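Local coordinates for lipopolysaccharide export system protein LptH (Pseudomonas aeruginosa, PDB 4UU4) that binds lipopolysaccharide in the periplasm and is required for its transport from the inner membrane to the outer membrane, at residues P88-Q93 and V101-G106; Y105-Q110 and L120-K125. All coordinates share one frame; numbering follows the deposited sequence.

Overall arrangement
From the N terminus, the chain reaches strand 89-93 after the corner at Pro88. Contact 1 closes a hairpin, with residues 94-101 as its connection, and pairs this strand with strand 102-106. Contact 2 begins at the end of strand 102-106, at Tyr105, and runs through the corner at Leu107 and Thr108. It closes a longer excursion, through strands 109-112 and 117-121, and brings 120-125 back against 105-110. The two loops follow one another and share Tyr105 and Gly106. Ile109 and Leu120 of contact 2 also pack against contact 1. Together they join neighbouring strands of one sheet and tie that sheet to the second sheet of the jellyroll.

Contact 1 of 2, residues P88-Q93 and V101-G106; sequences PAYYEQ and VTKAYG
Tyr90 and Tyr105 sit opposite each other in a non-hydrogen-bonded pair, and their side chains run side by side on one face of the sheet. Tyr90 can be followed outward from CB. Its CG stands anti to the backbone N (chi1 175°), and the ring leans over the neighbouring strand. CD1 lies 3.4 Å from Ala104 O and 3.5 Å from Tyr105 CE2. CE1 comes next, close to Tyr105 CZ and OH. The two planes are inclined at 46°, so the rings meet obliquely. At the tip, Tyr90 OH passes Lys103 CG at 3.8 Å and donates a hydrogen bond to Glu92 OE1 (2.7 Å). That oxygen lies in the plane of the Tyr90 ring and accepts through its anti lone pair. The bond ties together two side chains of the same strand and would limit how far the ring can swing. Pro88 CG meets the Tyr105 ring at CD2, next to the CE2 that Tyr90 touches.

The opposite face carries Ala89, Tyr91, Gln93, Thr102 and Ala104. There Tyr91 CB touches Ala104 CB at 3.7 Å, and the Ala104 methyl sits at the edge of the Tyr91 ring. Six backbone hydrogen bonds join the strands. Gln93 O is gripped twice, by Thr102 N at 2.9 Å and by Thr102 OG1 at 3.0 Å, the hydroxyl coming from above the carbonyl plane. Gln93 NE2 bonds to Tyr140 OH of the facing sheet, and Tyr91 and Ala104 touch Val118 and Leu120 there. This is an antiparallel beta hairpin, with one face turned into the interior of the LptA-family beta-jellyroll.

Contact 2 of 2, residues Y105-Q110 and L120-K125; sequences YGLTIQ and LIDQAK
Ile109 and Leu120 form the tightly packed inner part of the contact. Both are buried, and their side chains lie side by side, pointing the same way. Leu120 CD2 packs 3.6 Å from Ile109 CD1 and also reaches Tyr105 O.

Further along, Leu107 lies across Asp122, which is buried too. Its CB lies near Asp122 O and CB. From there the two methyls divide: CD2 lies 3.4 Å from Asp122 OD2, and CD1 lies 3.6 Å from Gln123 NE2. Leu107 N also donates to Asp122 O at 3.2 Å, from above the carbonyl plane. Thr158 and Ser159 hold the Asp122 carboxylate and Gln123 OE1. Asp122 bonds through OD2 to Thr158 OG1 and through OD1 to Ser159 N, and Gln123 OE1 bonds to Ser159 OG.

The more open side holds the exposed Gln123 and the partly exposed Tyr105 and Lys125. Tyr105 and Lys125 meet at CB and CB, 4.0 Å apart. Lys125 bends at chi3 (-52°), and NZ lies above the Tyr105 ring at 5.1 Å from its centroid, a weak cation-pi attraction at most.

Lys125 and Tyr105 exchange two nearly straight backbone bonds. Past the corner, Ile121 N donates to Thr108 O, while the return bond from Thr108 N is weak. Leu107 and Thr108 both face Ile121, a classic beta bulge where paired strands pass between the two sheets of the jellyroll.

Contact 1 of 2, residues P88-Q93 and V101-G106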
ATOM      1  N   PRO A  88       7.369  -8.931  -3.227  1.00 24.15           N
ATOM      2  CA  PRO A  88       6.057  -8.281  -3.256  1.00 19.78           C
ATOM      3  C   PRO A  88       6.187  -6.769  -3.368  1.00 19.40           C
ATOM      4  O   PRO A  88       7.289  -6.216  -3.334  1.00 18.40           O
ATOM      5  CB  PRO A  88       5.497  -8.632  -1.879  1.00 21.29           C
ATOM      6  CG  PRO A  88       6.700  -8.593  -1.006  1.00 18.07           C
ATOM      7  CD  PRO A  88       7.814  -9.176  -1.845  1.00 20.44           C
ATOM      8  N   ALA A  89       5.046  -6.110  -3.502  1.00 21.62           N
ATOM      9  CA  ALA A  89       4.969  -4.672  -3.368  1.00 18.35           C
ATOM     10  C   ALA A  89       5.048  -4.319  -1.887  1.00 23.27           C
ATOM     11  O   ALA A  89       4.626  -5.104  -1.009  1.00 24.78           O
ATOM     12  CB  ALA A  89       3.689  -4.155  -3.971  1.00 16.65           C
ATOM     13  N   TYR A  90       5.567  -3.122  -1.622  1.00 22.18           N
ATOM     14  CA  TYR A  90       5.916  -2.696  -0.274  1.00 19.68           C
ATOM     15  C   TYR A  90       5.329  -1.330   0.080  1.00 20.77           C
ATOM     16  O   TYR A  90       5.397  -0.390  -0.706  1.00 19.91           O
ATOM     17  CB  TYR A  90       7.441  -2.668  -0.144  1.00 19.32           C
ATOM     18  CG  TYR A  90       7.981  -2.121   1.159  1.00 26.36           C
ATOM     19  CD1 TYR A  90       7.828  -2.823   2.354  1.00 27.08           C
ATOM     20  CD2 TYR A  90       8.674  -0.921   1.189  1.00 21.78           C
ATOM     21  CE1 TYR A  90       8.337  -2.330   3.543  1.00 30.14           C
ATOM     22  CE2 TYR A  90       9.184  -0.421   2.372  1.00 32.71           C
ATOM     23  CZ  TYR A  90       9.015  -1.128   3.546  1.00 32.34           C
ATOM     24  OH  TYR A  90       9.525  -0.624   4.722  1.00 33.13           O
ATOM     25  N   TYR A  91       4.750  -1.237   1.271  1.00 24.92           N
ATOM     26  CA  TYR A  91       4.230   0.015   1.808  1.00 24.85           C
ATOM     27  C   TYR A  91       4.929   0.299   3.134  1.00 27.77           C
ATOM     28  O   TYR A  91       5.107  -0.600   3.944  1.00 26.18           O
ATOM     29  CB  TYR A  91       2.715  -0.093   2.021  1.00 24.13           C
ATOM     30  CG  TYR A  91       2.083   1.079   2.749  1.00 24.32           C
ATOM     31  CD1 TYR A  91       1.645   2.196   2.057  1.00 30.24           C
ATOM     32  CD2 TYR A  91       1.905   1.058   4.127  1.00 28.69           C
ATOM     33  CE1 TYR A  91       1.063   3.266   2.707  1.00 32.00           C
ATOM     34  CE2 TYR A  91       1.322   2.126   4.789  1.00 36.02           C
ATOM     35  CZ  TYR A  91       0.904   3.229   4.071  1.00 39.07           C
ATOM     36  OH  TYR A  91       0.323   4.298   4.717  1.00 48.38           O
ATOM     37  N   GLU A  92       5.328   1.546   3.354  1.00 42.01           N
ATOM     38  CA  GLU A  92       5.983   1.924   4.598  1.00 36.61           C
ATOM     39  C   GLU A  92       5.346   3.200   5.126  1.00 30.34           C
ATOM     40  O   GLU A  92       5.117   4.126   4.356  1.00 24.13           O
ATOM     41  CB  GLU A  92       7.473   2.153   4.344  1.00 41.22           C
ATOM     42  CG  GLU A  92       8.308   2.287   5.604  1.00 52.29           C
ATOM     43  CD  GLU A  92       9.729   2.741   5.319  1.00 51.09           C
ATOM     44  OE1 GLU A  92      10.539   1.911   4.854  1.00 56.78           O
ATOM     45  OE2 GLU A  92      10.035   3.927   5.564  1.00 50.64           O
ATOM     46  N   GLN A  93       5.043   3.267   6.420  1.00 34.59           N
ATOM     47  CA  GLN A  93       4.539   4.543   6.948  1.00 44.80           C
ATOM     48  C   GLN A  93       4.753   4.765   8.444  1.00 40.19           C
ATOM     49  O   GLN A  93       4.909   3.821   9.207  1.00 42.11           O
ATOM     50  CB  GLN A  93       3.069   4.777   6.564  1.00 45.84           C
ATOM     51  CG  GLN A  93       2.059   4.416   7.638  1.00 53.75           C
ATOM     52  CD  GLN A  93       1.064   5.534   7.895  1.00 63.50           C
ATOM     53  OE1 GLN A  93       1.085   6.565   7.222  1.00 68.85           O
ATOM     54  NE2 GLN A  93       0.192   5.338   8.877  1.00 66.40           N
ATOM     55  N   VAL A 101       7.476   2.711  13.099  1.00 57.75           N
ATOM     56  CA  VAL A 101       7.344   2.565  11.654  1.00 51.06           C
ATOM     57  C   VAL A 101       6.662   1.251  11.271  1.00 48.50           C
ATOM     58  O   VAL A 101       7.120   0.171  11.644  1.00 52.39           O
ATOM     59  CB  VAL A 101       8.717   2.678  10.952  1.00 54.63           C
ATOM     60  CG1 VAL A 101       9.818   2.093  11.830  1.00 56.69           C
ATOM     61  CG2 VAL A 101       8.687   2.005   9.577  1.00 49.53           C
ATOM     62  N   THR A 102       5.569   1.355  10.520  1.00 37.05           N
ATOM     63  CA  THR A 102       4.796   0.191  10.106  1.00 40.44           C
ATOM     64  C   THR A 102       5.132  -0.238   8.680  1.00 35.98           C
ATOM     65  O   THR A 102       5.100   0.574   7.736  1.00 37.80           O
ATOM     66  CB  THR A 102       3.265   0.420  10.258  1.00 41.47           C
ATOM     67  OG1 THR A 102       2.874   1.610   9.562  1.00 47.82           O
ATOM     68  CG2 THR A 102       2.894   0.565  11.725  1.00 44.31           C
ATOM     69  N   LYS A 103       5.472  -1.519   8.544  1.00 38.34           N
ATOM     70  CA  LYS A 103       5.777  -2.107   7.250  1.00 27.73           C
ATOM     71  C   LYS A 103       4.564  -2.872   6.748  1.00 27.61           C
ATOM     72  O   LYS A 103       3.764  -3.375   7.534  1.00 31.38           O
ATOM     73  CB  LYS A 103       6.983  -3.043   7.347  1.00 29.00           C
ATOM     74  CG  LYS A 103       8.255  -2.373   7.836  1.00 38.94           C
ATOM     75  CD  LYS A 103       9.404  -3.361   7.912  1.00 44.17           C
ATOM     76  CE  LYS A 103      10.682  -2.692   8.388  1.00 52.10           C
ATOM     77  NZ  LYS A 103      11.777  -3.674   8.622  1.00 58.16           N
ATOM     78  N   ALA A 104       4.427  -2.944   5.431  1.00 35.78           N
ATOM     79  CA  ALA A 104       3.320  -3.651   4.812  1.00 37.32           C
ATOM     80  C   ALA A 104       3.776  -4.292   3.510  1.00 29.46           C
ATOM     81  O   ALA A 104       4.522  -3.701   2.735  1.00 28.61           O
ATOM     82  CB  ALA A 104       2.150  -2.709   4.576  1.00 30.15           C
ATOM     83  N   TYR A 105       3.328  -5.516   3.284  1.00 25.67           N
ATOM     84  CA  TYR A 105       3.746  -6.265   2.118  1.00 23.93           C
ATOM     85  C   TYR A 105       2.538  -6.876   1.452  1.00 26.73           C
ATOM     86  O   TYR A 105       1.583  -7.261   2.121  1.00 26.58           O
ATOM     87  CB  TYR A 105       4.707  -7.377   2.520  1.00 23.77           C
ATOM     88  CG  TYR A 105       5.969  -6.906   3.212  1.00 30.09           C
ATOM     89  CD1 TYR A 105       6.021  -6.765   4.599  1.00 36.08           C
ATOM     90  CD2 TYR A 105       7.119  -6.633   2.484  1.00 34.37           C
ATOM     91  CE1 TYR A 105       7.183  -6.352   5.232  1.00 46.85           C
ATOM     92  CE2 TYR A 105       8.281  -6.220   3.107  1.00 41.78           C
ATOM     93  CZ  TYR A 105       8.310  -6.080   4.479  1.00 51.74           C
ATOM     94  OH  TYR A 105       9.472  -5.667   5.093  1.00 57.56           O
ATOM     95  N   GLY A 106       2.582  -6.974   0.130  1.00 39.54           N
ATOM     96  CA  GLY A 106       1.511  -7.650  -0.578  1.00 33.62           C
ATOM     97  C   GLY A 106       1.810  -7.774  -2.050  1.00 28.79           C
ATOM     98  O   GLY A 106       2.464  -6.911  -2.611  1.00 36.06           O
TER

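Contact 2 of 2, residues Y105-Q110 and L120-K125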
ATOM      1  N   TYR A 105       3.328  -5.516   3.284  1.00 25.67           N
ATOM      2  CA  TYR A 105       3.746  -6.265   2.118  1.00 23.93           C
ATOM      3  C   TYR A 105       2.538  -6.876   1.452  1.00 26.73           C
ATOM      4  O   TYR A 105       1.583  -7.261   2.121  1.00 26.58           O
ATOM      5  CB  TYR A 105       4.707  -7.377   2.520  1.00 23.77           C
ATOM      6  CG  TYR A 105       5.969  -6.906   3.212  1.00 30.09           C
ATOM      7  CD1 TYR A 105       6.021  -6.765   4.599  1.00 36.08           C
ATOM      8  CD2 TYR A 105       7.119  -6.633   2.484  1.00 34.37           C
ATOM      9  CE1 TYR A 105       7.183  -6.352   5.232  1.00 46.85           C
ATOM     10  CE2 TYR A 105       8.281  -6.220   3.107  1.00 41.78           C
ATOM     11  CZ  TYR A 105       8.310  -6.080   4.479  1.00 51.74           C
ATOM     12  OH  TYR A 105       9.472  -5.667   5.093  1.00 57.56           O
ATOM     13  N   GLY A 106       2.582  -6.974   0.130  1.00 39.54           N
ATOM     14  CA  GLY A 106       1.511  -7.650  -0.578  1.00 33.62           C
ATOM     15  C   GLY A 106       1.810  -7.774  -2.050  1.00 28.79           C
ATOM     16  O   GLY A 106       2.464  -6.911  -2.611  1.00 36.06           O
ATOM     17  N   LEU A 107       1.339  -8.849  -2.673  1.00 24.28           N
ATOM     18  CA  LEU A 107       1.472  -8.994  -4.115  1.00 25.59           C
ATOM     19  C   LEU A 107       0.825  -7.815  -4.839  1.00 25.92           C
ATOM     20  O   LEU A 107       1.414  -7.260  -5.761  1.00 30.30           O
ATOM     21  CB  LEU A 107       0.903 -10.329  -4.591  1.00 25.88           C
ATOM     22  CG  LEU A 107       1.965 -11.367  -4.972  1.00 24.85           C
ATOM     23  CD1 LEU A 107       3.067 -11.414  -3.930  1.00 18.99           C
ATOM     24  CD2 LEU A 107       1.350 -12.751  -5.165  1.00 32.20           C
ATOM     25  N   THR A 108      -0.371  -7.418  -4.412  1.00 26.21           N
ATOM     26  CA  THR A 108      -0.954  -6.172  -4.910  1.00 27.95           C
ATOM     27  C   THR A 108      -1.250  -5.225  -3.750  1.00 30.00           C
ATOM     28  O   THR A 108      -1.812  -5.638  -2.740  1.00 38.80           O
ATOM     29  CB  THR A 108      -2.237  -6.417  -5.736  1.00 28.63           C
ATOM     30  OG1 THR A 108      -1.928  -7.232  -6.871  1.00 47.55           O
ATOM     31  CG2 THR A 108      -2.835  -5.103  -6.216  1.00 24.74           C
ATOM     32  N   ILE A 109      -0.860  -3.960  -3.878  1.00 25.27           N
ATOM     33  CA  ILE A 109      -1.195  -2.981  -2.844  1.00 23.04           C
ATOM     34  C   ILE A 109      -1.929  -1.791  -3.446  1.00 26.27           C
ATOM     35  O   ILE A 109      -1.469  -1.210  -4.413  1.00 27.28           O
ATOM     36  CB  ILE A 109       0.060  -2.467  -2.107  1.00 21.11           C
ATOM     37  CG1 ILE A 109       0.759  -3.598  -1.350  1.00 23.06           C
ATOM     38  CG2 ILE A 109      -0.308  -1.350  -1.137  1.00 22.18           C
ATOM     39  CD1 ILE A 109       2.007  -3.144  -0.613  1.00 17.75           C
ATOM     40  N   GLN A 110      -3.074  -1.426  -2.886  1.00 30.35           N
ATOM     41  CA  GLN A 110      -3.764  -0.227  -3.346  1.00 26.89           C
ATOM     42  C   GLN A 110      -3.777   0.820  -2.247  1.00 33.09           C
ATOM     43  O   GLN A 110      -4.192   0.542  -1.126  1.00 41.44           O
ATOM     44  CB  GLN A 110      -5.194  -0.553  -3.749  1.00 26.58           C
ATOM     45  CG  GLN A 110      -5.306  -1.660  -4.763  1.00 29.39           C
ATOM     46  CD  GLN A 110      -6.738  -2.097  -4.968  1.00 33.70           C
ATOM     47  OE1 GLN A 110      -7.284  -2.861  -4.172  1.00 43.51           O
ATOM     48  NE2 GLN A 110      -7.357  -1.614  -6.039  1.00 35.98           N
ATOM     49  N   LEU A 120      -3.949  -4.580   0.981  1.00 32.62           N
ATOM     50  CA  LEU A 120      -2.935  -5.533   0.563  1.00 24.83           C
ATOM     51  C   LEU A 120      -3.613  -6.846   0.199  1.00 26.12           C
ATOM     52  O   LEU A 120      -4.356  -7.406   0.999  1.00 27.95           O
ATOM     53  CB  LEU A 120      -1.943  -5.766   1.705  1.00 25.03           C
ATOM     54  CG  LEU A 120      -1.413  -4.499   2.385  1.00 34.23           C
ATOM     55  CD1 LEU A 120      -1.690  -4.519   3.879  1.00 37.22           C
ATOM     56  CD2 LEU A 120       0.069  -4.329   2.129  1.00 43.03           C
ATOM     57  N   ILE A 121      -3.365  -7.328  -1.013  1.00 27.21           N
ATOM     58  CA  ILE A 121      -3.954  -8.576  -1.474  1.00 28.24           C
ATOM     59  C   ILE A 121      -2.770  -9.527  -1.619  1.00 33.40           C
ATOM     60  O   ILE A 121      -1.618  -9.088  -1.714  1.00 28.94           O
ATOM     61  CB  ILE A 121      -4.953  -8.343  -2.628  1.00 25.32           C
ATOM     62  CG1 ILE A 121      -6.084  -7.416  -2.177  1.00 30.83           C
ATOM     63  CG2 ILE A 121      -5.525  -9.657  -3.134  1.00 28.21           C
ATOM     64  CD1 ILE A 121      -7.302  -7.466  -3.072  1.00 32.17           C
ATOM     65  N   ASP A 122      -3.079 -10.824  -1.622  1.00 34.85           N
ATOM     66  CA  ASP A 122      -2.170 -11.942  -1.990  1.00 29.76           C
ATOM     67  C   ASP A 122      -0.793 -12.147  -1.374  1.00 25.85           C
ATOM     68  O   ASP A 122       0.224 -11.816  -1.972  1.00 31.90           O
ATOM     69  CB  ASP A 122      -1.911 -11.970  -3.484  1.00 21.33           C
ATOM     70  CG  ASP A 122      -1.874 -13.384  -4.022  1.00 29.48           C
ATOM     71  OD1 ASP A 122      -1.809 -14.325  -3.208  1.00 39.82           O
ATOM     72  OD2 ASP A 122      -1.911 -13.554  -5.263  1.00 27.09           O
ATOM     73  N   GLN A 123      -0.777 -12.741  -0.191  1.00 23.66           N
ATOM     74  CA  GLN A 123       0.341 -12.757   0.748  1.00 28.97           C
ATOM     75  C   GLN A 123       0.464 -11.496   1.635  1.00 31.89           C
ATOM     76  O   GLN A 123       1.563 -11.083   1.995  1.00 18.69           O
ATOM     77  CB  GLN A 123       1.646 -13.116   0.067  1.00 24.96           C
ATOM     78  CG  GLN A 123       1.546 -14.456  -0.622  1.00 22.50           C
ATOM     79  CD  GLN A 123       2.573 -14.636  -1.711  1.00 24.00           C
ATOM     80  OE1 GLN A 123       2.342 -15.358  -2.679  1.00 31.60           O
ATOM     81  NE2 GLN A 123       3.720 -13.987  -1.558  1.00 24.81           N
ATOM     82  N   ALA A 124      -0.684 -10.926   1.988  1.00 19.43           N
ATOM     83  CA  ALA A 124      -0.730  -9.708   2.781  1.00 29.39           C
ATOM     84  C   ALA A 124      -0.009  -9.858   4.124  1.00 29.89           C
ATOM     85  O   ALA A 124      -0.373 -10.695   4.947  1.00 28.51           O
ATOM     86  CB  ALA A 124      -2.173  -9.283   2.996  1.00 28.30           C
ATOM     87  N   LYS A 125       1.019  -9.042   4.335  1.00 30.51           N
ATOM     88  CA  LYS A 125       1.736  -9.035   5.602  1.00 25.53           C
ATOM     89  C   LYS A 125       1.773  -7.614   6.149  1.00 26.31           C
ATOM     90  O   LYS A 125       1.723  -6.656   5.388  1.00 22.82           O
ATOM     91  CB  LYS A 125       3.156  -9.577   5.419  1.00 28.34           C
ATOM     92  CG  LYS A 125       3.820 -10.068   6.701  1.00 33.66           C
ATOM     93  CD  LYS A 125       5.301 -10.367   6.487  1.00 46.70           C
ATOM     94  CE  LYS A 125       5.529 -11.295   5.300  1.00 59.96           C
ATOM     95  NZ  LYS A 125       6.979 -11.458   4.974  1.00 69.25           N
TER